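PDB 6BN2: acetyl-CoA acetyltransferase from Elizabethkingia anophelis NUHP1, which probably catalyses the reversible condensation of two acetyl-CoA molecules to acetoacetyl-CoA and free coenzyme A, as other thiolases of its class do. Local coordinates for residues Glu169-Glu174 / Phe296-Ala301; Phe321-Ala326 / Leu338-Ala343; Val345-Gly350 / Lys374-Lys379; Val367-Val372 / Gly381-Cys386. All coordinates share one frame; numbering follows the deposited sequence. Where two conformers were deposited one is given.

Contact 1. Residues Glu169-Glu174 / Phe296-Ala301; sequences ELCAKE and FTTAPA
With chi1 at -180°, Cys171 holds SG opposite its own backbone N and sends it out from helix 169-174, while Thr297, at chi1 52°, sets OG1 between its backbone N and carbonyl carbon, facing that cysteine. The two side chains approach from opposing directions: Thr297 OG1 is 3.6 Å from Cys171 CB and 3.7 Å from Cys171 SG. Thr298 adds its methyl, with CG2 4.1 Å from Cys171 SG, so the sulfur is met by both threonines of the 3-10 turn. Cysteine suits this buried place because it is small and polarizable enough to pack against a hydroxyl as well as a methyl. The threonines offer both kinds of surface: Thr297 CG2 rests over the rim of one face of the Phe296 ring, and Thr298 OG1 is hydrogen-bonded to a glycerol, probably from the crystallisation liquor. Helix 328-338 closes in beside them, Ala333 touching Cys171 and Ile337 touching Thr298. The contact thus joins a helix of the N-terminal thiolase region to the 3-10 turn ahead of helix 300-311 in the C-terminal region, and Thr297 lies about 6 Å, side chain to side chain, from Cys386, the predicted proton acceptor of the thiolase active site.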
loop_
_atom_site.group_PDB
_atom_site.type_symbol
_atom_site.label_atom_id
_atom_site.label_comp_id
_atom_site.label_asym_id
_atom_site.label_seq_id
_atom_site.Cartn_x
_atom_site.Cartn_y
_atom_site.Cartn_z
ATOM N N GLU A 169 7.254 15.613 22.025
ATOM C CA GLU A 169 7.492 16.665 23.011
ATOM C C GLU A 169 6.361 17.691 23.015
ATOM O O GLU A 169 6.011 18.233 24.072
ATOM C CB GLU A 169 8.823 17.366 22.735
ATOM C CG GLU A 169 10.070 16.535 23.016
ATOM C CD GLU A 169 10.360 16.381 24.507
ATOM O OE1 GLU A 169 11.415 15.805 24.847
ATOM O OE2 GLU A 169 9.544 16.825 25.344
ATOM N N LEU A 170 5.812 18.001 21.836
ATOM C CA LEU A 170 4.658 18.891 21.774
ATOM C C LEU A 170 3.500 18.317 22.579
ATOM O O LEU A 170 2.822 19.039 23.327
ATOM C CB LEU A 170 4.247 19.097 20.310
ATOM C CG LEU A 170 3.015 19.952 20.023
ATOM C CD1 LEU A 170 3.267 21.414 20.415
ATOM C CD2 LEU A 170 2.650 19.834 18.535
ATOM N N CYS A 171 3.279 17.007 22.447
ATOM C CA CYS A 171 2.220 16.343 23.192
ATOM C C CYS A 171 2.480 16.400 24.697
ATOM O O CYS A 171 1.568 16.689 25.485
ATOM C CB CYS A 171 2.099 14.899 22.689
ATOM S SG CYS A 171 0.813 13.916 23.510
ATOM N N ALA A 172 3.727 16.146 25.116
ATOM C CA ALA A 172 4.061 16.200 26.539
ATOM C C ALA A 172 3.771 17.572 27.124
ATOM O O ALA A 172 3.284 17.688 28.257
ATOM C CB ALA A 172 5.532 15.846 26.750
ATOM N N LYS A 173 4.081 18.624 26.366
ATOM C CA LYS A 173 3.884 19.986 26.846
ATOM C C LYS A 173 2.401 20.315 26.954
ATOM O O LYS A 173 1.935 20.817 27.985
ATOM C CB LYS A 173 4.594 20.958 25.901
ATOM C CG LYS A 173 4.456 22.426 26.279
ATOM C CD LYS A 173 5.059 23.311 25.191
ATOM C CE LYS A 173 4.337 23.107 23.859
ATOM N NZ LYS A 173 5.047 23.721 22.697
ATOM N N GLU A 174 1.644 20.028 25.888
ATOM C CA GLU A 174 0.230 20.389 25.848
ATOM C C GLU A 174 -0.584 19.612 26.874
ATOM O O GLU A 174 -1.537 20.149 27.447
ATOM C CB GLU A 174 -0.324 20.146 24.442
ATOM C CG GLU A 174 -1.839 20.244 24.333
ATOM C CD GLU A 174 -2.337 21.680 24.343
ATOM O OE1 GLU A 174 -1.530 22.586 24.039
ATOM O OE2 GLU A 174 -3.529 21.899 24.659
ATOM N N PHE A 296 -0.684 13.730 15.452
ATOM C CA PHE A 296 -0.892 12.300 15.273
ATOM C C PHE A 296 -0.897 11.582 16.620
ATOM O O PHE A 296 -1.557 10.551 16.772
ATOM C CB PHE A 296 0.188 11.701 14.353
ATOM C CG PHE A 296 1.541 11.512 15.021
ATOM C CD1 PHE A 296 1.812 10.377 15.783
ATOM C CD2 PHE A 296 2.537 12.457 14.856
ATOM C CE1 PHE A 296 3.039 10.214 16.405
ATOM C CE2 PHE A 296 3.766 12.296 15.463
ATOM C CZ PHE A 296 4.018 11.175 16.241
ATOM N N THR A 297 -0.195 12.142 17.608
ATOM C CA THR A 297 -0.024 11.492 18.906
ATOM C C THR A 297 -1.349 11.203 19.606
ATOM O O THR A 297 -1.455 10.211 20.337
ATOM C CB THR A 297 0.829 12.374 19.818
ATOM O OG1 THR A 297 0.274 13.696 19.840
ATOM C CG2 THR A 297 2.268 12.457 19.295
ATOM N N THR A 298 -2.341 12.079 19.449
ATOM C CA THR A 298 -3.628 11.900 20.113
ATOM C C THR A 298 -4.734 11.476 19.149
ATOM O O THR A 298 -5.905 11.400 19.546
ATOM C CB THR A 298 -4.027 13.187 20.836
ATOM O OG1 THR A 298 -4.157 14.248 19.877
ATOM C CG2 THR A 298 -2.968 13.568 21.878
ATOM N N ALA A 299 -4.399 11.196 17.893
ATOM C CA ALA A 299 -5.415 10.690 16.979
ATOM C C ALA A 299 -6.043 9.365 17.422
ATOM O O ALA A 299 -7.220 9.145 17.081
ATOM C CB ALA A 299 -4.821 10.563 15.559
ATOM N N PRO A 300 -5.367 8.460 18.143
ATOM C CA PRO A 300 -6.082 7.253 18.595
ATOM C C PRO A 300 -7.296 7.584 19.436
ATOM O O PRO A 300 -8.302 6.864 19.373
ATOM C CB PRO A 300 -5.009 6.489 19.396
ATOM C CG PRO A 300 -3.721 6.876 18.680
ATOM C CD PRO A 300 -3.925 8.361 18.445
ATOM N N ALA A 301 -7.234 8.665 20.223
ATOM C CA ALA A 301 -8.379 9.065 21.042
ATOM C C ALA A 301 -9.532 9.599 20.207
ATOM O O ALA A 301 -10.655 9.693 20.721
ATOM C CB ALA A 301 -7.948 10.109 22.075
#

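Contact 2. Residues Phe321-Ala326 / Leu338-Ala343; sequences FEFNEA and LGLDAA
A single leucine, Leu340, serves two phenylalanines of one strand, giving a methyl to the face of one ring and approaching the other ring obliquely. Leu340 CD1 sits over the centre of the Phe321 ring, 4.0 Å from its centroid and only 8° off the ring normal, a clear CH-pi contact. The second methyl of the same fork, Leu340 CD2, reaches Phe321 CZ at 3.7 Å. A forked leucine suits a flat aromatic ring here, since one methyl can lie on the face while the other touches the rim. Phe323 comes toward Leu340 from the opposite direction and also meets CD1 of Leu338; it was modelled in two conformers, so the detail of both contacts is doubtful. Phe321 and Phe323 alternate with Glu322 along strand 320-323, which puts both rings on the same side, and there Leu304 of helix 300-311 packs against them as well. Helix 328-338 ends in a Schellman motif with Gly339 as the C-prime residue, whose positive phi favours glycine; the turn there is consistent with Leu338 and Leu340 both pointing to the strand. Gly339 is known to bind calcium in this protein, although in this model its site is not occupied in this chain. Separately, a calcium ion lies about 6 Å from the Leu340 side chain. Just beyond, Asp341 forms an Asx turn: its OD2 takes the N-H of Ala343 at 2.9 Å, from well above the carboxylate plane, where the 3-10 segment at Ala342 and Ala343 begins.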
loop_
_atom_site.group_PDB
_atom_site.type_symbol
_atom_site.label_atom_id
_atom_site.label_comp_id
_atom_site.label_asym_id
_atom_site.label_seq_id
_atom_site.Cartn_x
_atom_site.Cartn_y
_atom_site.Cartn_z
ATOM N N PHE A 321 -7.458 -3.053 26.360
ATOM C CA PHE A 321 -7.048 -2.177 25.266
ATOM C C PHE A 321 -5.602 -2.459 24.899
ATOM O O PHE A 321 -4.775 -2.735 25.774
ATOM C CB PHE A 321 -7.128 -0.692 25.647
ATOM C CG PHE A 321 -8.489 -0.237 26.077
ATOM C CD1 PHE A 321 -8.913 -0.423 27.390
ATOM C CD2 PHE A 321 -9.333 0.415 25.182
ATOM C CE1 PHE A 321 -10.167 0.019 27.808
ATOM C CE2 PHE A 321 -10.597 0.860 25.588
ATOM C CZ PHE A 321 -11.010 0.663 26.899
ATOM N N GLU A 322 -5.287 -2.316 23.607
ATOM C CA GLU A 322 -3.900 -2.270 23.144
ATOM C C GLU A 322 -3.740 -0.969 22.381
ATOM O O GLU A 322 -4.316 -0.818 21.300
ATOM C CB GLU A 322 -3.552 -3.458 22.246
ATOM C CG GLU A 322 -3.372 -4.759 22.984
ATOM C CD GLU A 322 -2.024 -4.844 23.676
ATOM O OE1 GLU A 322 -1.986 -5.390 24.799
ATOM O OE2 GLU A 322 -1.012 -4.386 23.104
ATOM N N PHE A 323 -2.999 -0.025 22.951
ATOM C CA PHE A 323 -2.642 1.229 22.290
ATOM C C PHE A 323 -1.149 1.194 22.001
ATOM O O PHE A 323 -0.349 1.076 22.935
ATOM C CB PHE A 323 -2.949 2.437 23.177
ATOM C CG PHE A 323 -4.372 2.876 23.161
ATOM C CD1 PHE A 323 -4.823 3.754 22.186
ATOM C CD2 PHE A 323 -5.243 2.480 24.159
ATOM C CE1 PHE A 323 -6.144 4.194 22.180
ATOM C CE2 PHE A 323 -6.556 2.908 24.156
ATOM C CZ PHE A 323 -7.009 3.762 23.168
ATOM N N ASN A 324 -0.764 1.325 20.728
ATOM C CA ASN A 324 0.653 1.183 20.438
ATOM C C ASN A 324 1.461 2.287 21.107
ATOM O O ASN A 324 1.076 3.460 21.092
ATOM C CB ASN A 324 0.934 1.185 18.944
ATOM C CG ASN A 324 2.334 0.656 18.640
ATOM O OD1 ASN A 324 2.685 -0.467 19.030
ATOM N ND2 ASN A 324 3.142 1.462 17.966
ATOM N N GLU A 325 2.584 1.894 21.713
ATOM C CA GLU A 325 3.412 2.806 22.506
ATOM C C GLU A 325 4.537 3.385 21.653
ATOM O O GLU A 325 5.709 3.120 21.878
ATOM C CB GLU A 325 4.006 2.068 23.712
ATOM C CG GLU A 325 3.026 1.323 24.556
ATOM C CD GLU A 325 3.684 0.606 25.726
ATOM O OE1 GLU A 325 4.922 0.433 25.720
ATOM O OE2 GLU A 325 2.956 0.188 26.654
ATOM N N ALA A 326 4.173 4.201 20.658
ATOM C CA ALA A 326 5.224 4.825 19.857
ATOM C C ALA A 326 6.181 5.608 20.748
ATOM O O ALA A 326 7.399 5.613 20.526
ATOM C CB ALA A 326 4.607 5.724 18.782
ATOM N N LEU A 338 -8.889 9.663 27.210
ATOM C CA LEU A 338 -10.016 8.739 27.242
ATOM C C LEU A 338 -10.391 8.314 28.651
ATOM O O LEU A 338 -11.426 7.662 28.827
ATOM C CB LEU A 338 -9.698 7.491 26.405
ATOM C CG LEU A 338 -9.524 7.738 24.911
ATOM C CD1 LEU A 338 -8.940 6.483 24.241
ATOM C CD2 LEU A 338 -10.860 8.125 24.291
ATOM N N GLY A 339 -9.582 8.655 29.651
ATOM C CA GLY A 339 -9.901 8.284 31.016
ATOM C C GLY A 339 -9.731 6.810 31.286
ATOM O O GLY A 339 -10.446 6.251 32.124
ATOM N N LEU A 340 -8.794 6.167 30.608
ATOM C CA LEU A 340 -8.654 4.723 30.721
ATOM C C LEU A 340 -7.878 4.332 31.966
ATOM O O LEU A 340 -6.942 5.012 32.389
ATOM C CB LEU A 340 -7.949 4.147 29.501
ATOM C CG LEU A 340 -8.596 4.462 28.149
ATOM C CD1 LEU A 340 -7.848 3.739 27.072
ATOM C CD2 LEU A 340 -10.059 4.066 28.155
ATOM N N ASP A 341 -8.283 3.208 32.542
ATOM C CA ASP A 341 -7.548 2.570 33.622
ATOM C C ASP A 341 -6.280 1.931 33.062
ATOM O O ASP A 341 -6.362 1.011 32.250
ATOM C CB ASP A 341 -8.443 1.516 34.263
ATOM C CG ASP A 341 -7.798 0.820 35.438
ATOM O OD1 ASP A 341 -8.538 0.091 36.134
ATOM O OD2 ASP A 341 -6.585 1.008 35.690
ATOM N N ALA A 342 -5.109 2.394 33.511
ATOM C CA ALA A 342 -3.862 1.856 32.974
ATOM C C ALA A 342 -3.711 0.357 33.231
ATOM O O ALA A 342 -2.962 -0.313 32.515
ATOM C CB ALA A 342 -2.675 2.620 33.554
ATOM N N ALA A 343 -4.418 -0.194 34.221
ATOM C CA ALA A 343 -4.367 -1.626 34.484
ATOM C C ALA A 343 -5.061 -2.454 33.413
ATOM O O ALA A 343 -4.937 -3.686 33.437
ATOM C CB ALA A 343 -5.003 -1.941 35.836
#

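Contact 3. Residues Val345-Gly350 / Lys374-Lys379; sequences VNVNGG and KQNNAK
Val347 and Asn348 are the central residues of a type I beta turn, Asn346 to Gly349, and their side chains point toward the C-terminal end of helix 358-375. The turn is closed by the bond of Gly349 N to Asn346 O, and Asn346 at its first corner is tied inward, its ND2 hydrogen-bonding Phe323 O and Glu325 OE2. Val347 offers only a loose contact, CG2 4.5 Å from Asn376 ND2, and its branches turn more to Val372 and Phe320, which a beta-branched apolar residue suits. Asn348 carries the contact, and its amide suits the place by supplying both a donor, ND2 for Gln375, and an acceptor, OD1 for a water. Its ND2 gives a hydrogen bond of 3.0 Å to Gln375 OE1, almost straight at 176° and aimed at a lone pair in the carbonyl plane. The two side chains come from opposite directions with their amide planes 28° apart, so donor and acceptor groups lie nearly coplanar. Gly349, whose backbone angles call for glycine, then leads to Gly350, the N-cap position of helix 351-354. On the helix side, Gln375 NE2 bonds to Lys201 O, and Asn376 ND2 to Val372 O. One water completes the network, donating to Asn348 OD1 at 2.9 Å and to Gln375 OE1 at 2.8 Å while accepting from Asn376 ND2 at 3.0 Å.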
loop_
_atom_site.group_PDB
_atom_site.type_symbol
_atom_site.label_atom_id
_atom_site.label_comp_id
_atom_site.label_asym_id
_atom_site.label_seq_id
_atom_site.Cartn_x
_atom_site.Cartn_y
_atom_site.Cartn_z
ATOM N N VAL A 345 -4.748 -1.484 29.993
ATOM C CA VAL A 345 -4.128 -1.066 28.740
ATOM C C VAL A 345 -2.728 -1.670 28.659
ATOM O O VAL A 345 -1.921 -1.493 29.580
ATOM C CB VAL A 345 -4.058 0.474 28.617
ATOM C CG1 VAL A 345 -3.493 0.870 27.257
ATOM C CG2 VAL A 345 -5.438 1.117 28.846
ATOM N N ASN A 346 -2.442 -2.357 27.541
ATOM C CA ASN A 346 -1.124 -2.947 27.254
ATOM C C ASN A 346 -0.639 -3.799 28.419
ATOM O O ASN A 346 0.465 -3.606 28.941
ATOM C CB ASN A 346 -0.085 -1.867 26.918
ATOM C CG ASN A 346 -0.456 -1.060 25.694
ATOM O OD1 ASN A 346 -1.414 -1.374 25.003
ATOM N ND2 ASN A 346 0.317 -0.008 25.421
ATOM N N VAL A 347 -1.489 -4.739 28.852
ATOM C CA VAL A 347 -1.241 -5.431 30.120
ATOM C C VAL A 347 -0.073 -6.410 30.051
ATOM O O VAL A 347 0.478 -6.771 31.108
ATOM C CB VAL A 347 -2.518 -6.132 30.623
ATOM C CG1 VAL A 347 -3.653 -5.104 30.803
ATOM C CG2 VAL A 347 -2.931 -7.261 29.725
ATOM N N ASN A 348 0.331 -6.833 28.848
ATOM C CA ASN A 348 1.490 -7.702 28.673
ATOM C C ASN A 348 2.724 -6.927 28.222
ATOM O O ASN A 348 3.700 -7.533 27.767
ATOM C CB ASN A 348 1.185 -8.820 27.668
ATOM C CG ASN A 348 0.179 -9.831 28.196
ATOM O OD1 ASN A 348 -0.195 -9.800 29.373
ATOM N ND2 ASN A 348 -0.257 -10.745 27.322
ATOM N N GLY A 349 2.702 -5.607 28.341
ATOM C CA GLY A 349 3.783 -4.782 27.848
ATOM C C GLY A 349 3.435 -4.182 26.500
ATOM O O GLY A 349 2.461 -4.555 25.844
ATOM N N GLY A 350 4.245 -3.218 26.086
ATOM C CA GLY A 350 3.985 -2.541 24.827
ATOM C C GLY A 350 5.260 -2.178 24.096
ATOM O O GLY A 350 6.355 -2.548 24.520
ATOM N N LYS A 374 -8.137 -13.696 25.920
ATOM C CA LYS A 374 -8.289 -15.088 26.339
ATOM C C LYS A 374 -7.640 -15.329 27.695
ATOM O O LYS A 374 -8.202 -16.042 28.535
ATOM C CB LYS A 374 -7.706 -16.015 25.273
ATOM C CG LYS A 374 -8.540 -15.989 23.995
ATOM C CD LYS A 374 -8.007 -16.920 22.920
ATOM C CE LYS A 374 -8.892 -16.822 21.686
ATOM N NZ LYS A 374 -10.311 -17.144 22.028
ATOM N N GLN A 375 -6.470 -14.719 27.931
ATOM C CA GLN A 375 -5.768 -14.893 29.203
ATOM C C GLN A 375 -6.577 -14.366 30.375
ATOM O O GLN A 375 -6.424 -14.848 31.509
ATOM C CB GLN A 375 -4.411 -14.189 29.140
ATOM C CG GLN A 375 -3.425 -14.921 28.220
ATOM C CD GLN A 375 -2.329 -14.031 27.670
ATOM O OE1 GLN A 375 -2.146 -12.897 28.109
ATOM N NE2 GLN A 375 -1.598 -14.544 26.684
ATOM N N ASN A 376 -7.442 -13.393 30.124
ATOM C CA ASN A 376 -8.226 -12.757 31.171
ATOM C C ASN A 376 -9.709 -13.106 31.094
ATOM O O ASN A 376 -10.511 -12.473 31.786
ATOM C CB ASN A 376 -8.003 -11.243 31.098
ATOM C CG ASN A 376 -6.587 -10.855 31.487
ATOM O OD1 ASN A 376 -6.283 -10.736 32.675
ATOM N ND2 ASN A 376 -5.710 -10.684 30.503
ATOM N N ASN A 377 -10.080 -14.104 30.285
ATOM C CA ASN A 377 -11.467 -14.552 30.167
ATOM C C ASN A 377 -12.406 -13.372 29.915
ATOM O O ASN A 377 -13.461 -13.243 30.541
ATOM C CB ASN A 377 -11.889 -15.329 31.417
ATOM C CG ASN A 377 -13.180 -16.092 31.218
ATOM O OD1 ASN A 377 -13.464 -16.576 30.121
ATOM N ND2 ASN A 377 -13.974 -16.202 32.279
ATOM N N ALA A 378 -12.005 -12.509 28.995
ATOM C CA ALA A 378 -12.683 -11.255 28.703
ATOM C C ALA A 378 -13.513 -11.381 27.427
ATOM O O ALA A 378 -13.456 -12.385 26.720
ATOM C CB ALA A 378 -11.655 -10.125 28.566
ATOM N N LYS A 379 -14.286 -10.329 27.136
ATOM C CA LYS A 379 -15.184 -10.335 25.984
ATOM C C LYS A 379 -14.729 -9.351 24.908
ATOM O O LYS A 379 -14.172 -9.760 23.885
ATOM C CB LYS A 379 -16.617 -10.016 26.414
ATOM C CG LYS A 379 -17.614 -10.188 25.270
ATOM C CD LYS A 379 -19.041 -9.977 25.730
ATOM C CE LYS A 379 -20.009 -10.260 24.598
ATOM N NZ LYS A 379 -21.409 -10.000 25.010
HETATM O O HOH W 1 -2.740 -11.055 30.131
#

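Contact 4. Residues Val367-Val372 / Gly381-Cys386; sequences VTLINV and GAAAIC
The hydroxyl OG1 of Thr368 is gripped by two groups, Glu205 OE1 and Arg364 NH1, on a helix whose next residue, Leu369, alone reaches the strand 381-386. Chi1 of 178° places its CG opposite the backbone N, and CD2 lies over the strand backbone, 3.6 Å from Ala382 C and 3.7 Å from Gly381 C. The same methyl comes to 4.1 Å from Ala383 CB. Its partner CD1 approaches Gly381 CA at 4.2 Å, where a glycine without CB fits because the leucine occupies the space in front of it. Ala383 points to the helix and Ala382 away from it, and such small residues let the leucine branch lie directly on the main chain. Helix and strand run nearly antiparallel, at 159°, with their axes 8.8 Å apart. On the helix side Leu369 also touches Ile397 and Glu322, from the two strands flanking 380-387. On the other face of the sheet, helix 300-311 brings Leu304 against Ala382 and Pro300 against Ala384, so strand 380-387 is sandwiched between helices 358-375 and 300-311, with strand 391-399 antiparallel on one side and strand 320-323 parallel on the other.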
loop_
_atom_site.group_PDB
_atom_site.type_symbol
_atom_site.label_atom_id
_atom_site.label_comp_id
_atom_site.label_asym_id
_atom_site.label_seq_id
_atom_site.Cartn_x
_atom_site.Cartn_y
_atom_site.Cartn_z
ATOM N N VAL A 367 -2.908 -9.174 17.346
ATOM C CA VAL A 367 -2.484 -10.516 17.756
ATOM C C VAL A 367 -2.362 -10.578 19.274
ATOM O O VAL A 367 -2.902 -11.483 19.931
ATOM C CB VAL A 367 -1.151 -10.884 17.075
ATOM C CG1 VAL A 367 -0.657 -12.267 17.553
ATOM C CG2 VAL A 367 -1.296 -10.871 15.542
ATOM N N THR A 368 -1.679 -9.589 19.855
ATOM C CA THR A 368 -1.499 -9.577 21.302
ATOM C C THR A 368 -2.829 -9.399 22.027
ATOM O O THR A 368 -3.087 -10.089 23.019
ATOM C CB THR A 368 -0.511 -8.475 21.682
ATOM O OG1 THR A 368 0.753 -8.777 21.083
ATOM C CG2 THR A 368 -0.342 -8.377 23.202
ATOM N N LEU A 369 -3.679 -8.489 21.539
ATOM C CA LEU A 369 -4.987 -8.257 22.163
ATOM C C LEU A 369 -5.824 -9.532 22.208
ATOM O O LEU A 369 -6.468 -9.819 23.223
ATOM C CB LEU A 369 -5.731 -7.158 21.401
ATOM C CG LEU A 369 -7.136 -6.858 21.931
ATOM C CD1 LEU A 369 -7.060 -6.277 23.344
ATOM C CD2 LEU A 369 -7.830 -5.864 21.004
ATOM N N ILE A 370 -5.845 -10.303 21.114
ATOM C CA ILE A 370 -6.599 -11.565 21.110
ATOM C C ILE A 370 -6.194 -12.424 22.295
ATOM O O ILE A 370 -7.036 -13.006 22.998
ATOM C CB ILE A 370 -6.383 -12.312 19.781
ATOM C CG1 ILE A 370 -7.115 -11.571 18.666
ATOM C CG2 ILE A 370 -6.840 -13.786 19.900
ATOM C CD1 ILE A 370 -6.657 -11.972 17.258
ATOM N N ASN A 371 -4.891 -12.531 22.523
ATOM C CA ASN A 371 -4.420 -13.391 23.592
ATOM C C ASN A 371 -4.619 -12.768 24.963
ATOM O O ASN A 371 -4.912 -13.489 25.912
ATOM C CB ASN A 371 -2.965 -13.758 23.314
ATOM C CG ASN A 371 -2.871 -14.711 22.148
ATOM O OD1 ASN A 371 -2.612 -14.310 20.991
ATOM N ND2 ASN A 371 -3.172 -15.963 22.419
ATOM N N VAL A 372 -4.497 -11.445 25.085
ATOM C CA VAL A 372 -4.843 -10.781 26.343
ATOM C C VAL A 372 -6.284 -11.093 26.735
ATOM O O VAL A 372 -6.577 -11.415 27.897
ATOM C CB VAL A 372 -4.614 -9.263 26.236
ATOM C CG1 VAL A 372 -5.358 -8.540 27.369
ATOM C CG2 VAL A 372 -3.119 -8.915 26.253
ATOM N N GLY A 381 -12.412 -6.315 23.284
ATOM C CA GLY A 381 -11.157 -5.593 23.336
ATOM C C GLY A 381 -11.104 -4.549 22.237
ATOM O O GLY A 381 -11.818 -4.627 21.235
ATOM N N ALA A 382 -10.237 -3.562 22.433
ATOM C CA ALA A 382 -10.016 -2.565 21.390
ATOM C C ALA A 382 -8.525 -2.321 21.222
ATOM O O ALA A 382 -7.774 -2.295 22.200
ATOM C CB ALA A 382 -10.722 -1.235 21.703
ATOM N N ALA A 383 -8.096 -2.142 19.980
ATOM C CA ALA A 383 -6.716 -1.793 19.680
ATOM C C ALA A 383 -6.710 -0.527 18.842
ATOM O O ALA A 383 -7.600 -0.318 18.027
ATOM C CB ALA A 383 -6.001 -2.904 18.910
ATOM N N ALA A 384 -5.689 0.306 19.037
ATOM C CA ALA A 384 -5.588 1.536 18.255
ATOM C C ALA A 384 -4.129 1.914 18.105
ATOM O O ALA A 384 -3.301 1.595 18.958
ATOM C CB ALA A 384 -6.364 2.694 18.913
ATOM N N ILE A 385 -3.813 2.589 16.998
ATOM C CA ILE A 385 -2.427 2.919 16.681
ATOM C C ILE A 385 -2.405 4.219 15.887
ATOM O O ILE A 385 -3.221 4.418 14.982
ATOM C CB ILE A 385 -1.747 1.746 15.942
ATOM C CG1 ILE A 385 -0.261 2.034 15.664
ATOM C CG2 ILE A 385 -2.479 1.412 14.608
ATOM C CD1 ILE A 385 0.551 0.730 15.438
ATOM N N CYS A 386 -1.479 5.113 16.248
ATOM C CA CYS A 386 -1.328 6.388 15.548
ATOM C C CYS A 386 -0.404 6.244 14.340
ATOM O O CYS A 386 0.339 5.268 14.207
ATOM C CB CYS A 386 -0.795 7.458 16.505
ATOM S SG CYS A 386 0.894 7.171 17.125
#

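Contacts 2, 3 and 4 gather within 8 to 11 Å of one another, centre to centre, in the C-terminal half of the chain, while contact 1 stands 14 Å from contact 2 and 24 Å from contact 3. Contact 1 closes first along the chain, then contact 2; contacts 3 and 4 alternate, their segments coming in the order 345-350, 367-372, 374-379, 381-386, and both use helix 358-375. Strands 320-323 and 380-387, neighbours in the large sheet, unite contacts 2 and 4. Both faces of this sheet edge are covered by helices, consistent with the layered thiolase fold. Pro300 of contact 1 packs on Phe323 and on Cys386, the predicted proton acceptor ending segment 381-386.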